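Local structure of subclass B1 metallo-beta-lactamase (Myroides odoratimimus, 6T5L) at residues A[144-148]-A[149-153]. The protein hydrolyses beta-lactam antibiotics, probably including carbapenems, as a zinc-dependent metallo-beta-lactamase of subclass B1. Residues are numbered along the deposited sequence; the frame is centred on the assembly and turned at random.
Sequences TLDIG and NKKVY
A beta hairpin with a two-residue loop, at the edge of the five-stranded mixed sheet of the metallo-beta-lactamase fold, brings L145 against V152 and I147 against K150, its two hydrogen-bonded pairs. The chain reverses through a type II' turn from I147 to K150, with G148 at positive phi (43°). In the pair farther from the turn, L145 N reaches V152 O at 2.8 Å and V152 N reaches L145 O at 2.9 Å, both nearly straight. In the pair next to it, I147 N still reaches K150 O at 2.8 Å, but K150 N gives I147 O a longer hydrogen bond, 3.2 Å, from above its carbonyl plane. I147 O also accepts a bond from N58, whose amide holds N149 OD1 as well, tying the turn to the neighbouring sheet.

The two faces differ sharply. On one, L145 CB touches V152 CG1 at 3.8 Å, and I147 and V152 pack onto V56 of strand 49-58. On the other, exposed face, D146 and K151 run side by side; with the lysine extended beyond CG, D146 OD1 meets its methylene CE at 3.3 Å, while NZ stays 4.6 Å from that oxygen. T144 lies alongside Y153, CG2 against CE2 at 3.8 Å. Cohesion therefore probably rests mainly on backbone bonds and the face bearing L145, I147 and V152, whereas the D146-K151 attraction, short of a salt bridge, is probably modest and softened by solvent.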
loop_
_atom_site.group_PDB
_atom_site.type_symbol
_atom_site.label_atom_id
_atom_site.label_comp_id
_atom_site.label_asym_id
_atom_site.label_seq_id
_atom_site.Cartn_x
_atom_site.Cartn_y
_atom_site.Cartn_z
ATOM N N THR A 144 7.178 2.555 -13.015
ATOM C CA THR A 144 7.884 3.798 -12.712
ATOM C C THR A 144 6.877 4.901 -13.003
ATOM O O THR A 144 6.305 4.941 -14.100
ATOM C CB THR A 144 9.139 3.968 -13.566
ATOM O OG1 THR A 144 9.992 2.845 -13.330
ATOM C CG2 THR A 144 9.882 5.277 -13.228
ATOM N N LEU A 145 6.592 5.716 -12.013
ATOM C CA LEU A 145 5.732 6.865 -12.216
ATOM C C LEU A 145 6.471 8.131 -11.834
ATOM O O LEU A 145 7.105 8.187 -10.774
ATOM C CB LEU A 145 4.463 6.809 -11.399
ATOM C CG LEU A 145 3.203 6.215 -11.966
ATOM C CD1 LEU A 145 2.175 6.368 -10.799
ATOM C CD2 LEU A 145 2.730 6.900 -13.284
ATOM N N ASP A 146 6.343 9.156 -12.693
ATOM C CA ASP A 146 6.786 10.504 -12.334
ATOM C C ASP A 146 5.802 11.163 -11.358
ATOM O O ASP A 146 4.594 11.188 -11.597
ATOM C CB ASP A 146 6.945 11.371 -13.579
ATOM C CG ASP A 146 8.135 10.951 -14.433
ATOM O OD1 ASP A 146 9.259 10.835 -13.904
ATOM O OD2 ASP A 146 7.943 10.726 -15.640
ATOM N N ILE A 147 6.321 11.706 -10.264
ATOM C CA ILE A 147 5.534 12.524 -9.350
ATOM C C ILE A 147 6.239 13.873 -9.212
ATOM O O ILE A 147 7.163 14.036 -8.415
ATOM C CB ILE A 147 5.335 11.850 -7.996
ATOM C CG1 ILE A 147 4.501 12.759 -7.097
ATOM C CG2 ILE A 147 6.687 11.482 -7.398
ATOM C CD1 ILE A 147 4.059 12.045 -5.805
ATOM N N GLY A 148 5.759 14.858 -9.934
ATOM C CA GLY A 148 6.529 16.082 -10.218
ATOM C C GLY A 148 7.967 15.717 -10.576
ATOM O O GLY A 148 8.177 14.829 -11.401
ATOM N N ASN A 149 8.971 16.307 -9.904
ATOM C CA ASN A 149 10.358 16.112 -10.319
ATOM C C ASN A 149 11.050 14.943 -9.598
ATOM O O ASN A 149 12.286 14.857 -9.618
ATOM C CB ASN A 149 11.145 17.417 -10.146
ATOM C CG ASN A 149 11.263 17.884 -8.687
ATOM O OD1 ASN A 149 10.782 17.243 -7.733
ATOM N ND2 ASN A 149 12.024 18.933 -8.509
ATOM N N LYS A 150 10.271 14.030 -8.999
ATOM C CA LYS A 150 10.767 12.841 -8.331
ATOM C C LYS A 150 10.019 11.630 -8.902
ATOM O O LYS A 150 9.099 11.755 -9.725
ATOM C CB LYS A 150 10.595 12.946 -6.804
ATOM C CG LYS A 150 11.328 14.158 -6.133
ATOM C CD LYS A 150 12.835 14.002 -6.119
ATOM C CE LYS A 150 13.593 15.361 -5.972
ATOM N NZ LYS A 150 14.060 15.874 -7.300
ATOM N N LYS A 151 10.422 10.448 -8.488
ATOM C CA LYS A 151 9.893 9.245 -9.090
ATOM C C LYS A 151 9.455 8.312 -7.979
ATOM O O LYS A 151 9.977 8.378 -6.864
ATOM C CB LYS A 151 10.928 8.594 -9.980
ATOM C CG LYS A 151 10.898 9.115 -11.387
ATOM C CD LYS A 151 12.128 8.634 -12.151
ATOM C CE LYS A 151 12.192 9.279 -13.507
ATOM N NZ LYS A 151 13.317 8.711 -14.275
ATOM N N VAL A 152 8.426 7.529 -8.279
ATOM C CA VAL A 152 7.853 6.542 -7.387
ATOM C C VAL A 152 7.683 5.246 -8.175
ATOM O O VAL A 152 7.414 5.253 -9.387
ATOM C CB VAL A 152 6.509 7.038 -6.786
ATOM C CG1 VAL A 152 5.343 6.929 -7.752
ATOM C CG2 VAL A 152 6.211 6.259 -5.520
ATOM N N TYR A 153 7.853 4.129 -7.479
ATOM C CA TYR A 153 8.016 2.804 -8.071
ATOM C C TYR A 153 7.077 1.812 -7.389
ATOM O O TYR A 153 6.769 1.924 -6.191
ATOM C CB TYR A 153 9.487 2.313 -7.935
ATOM C CG TYR A 153 10.538 3.243 -8.531
ATOM C CD1 TYR A 153 11.034 4.339 -7.815
ATOM C CD2 TYR A 153 11.039 3.016 -9.800
ATOM C CE1 TYR A 153 11.957 5.180 -8.365
ATOM C CE2 TYR A 153 11.958 3.848 -10.355
ATOM C CZ TYR A 153 12.427 4.935 -9.636
ATOM O OH TYR A 153 13.360 5.799 -10.162
#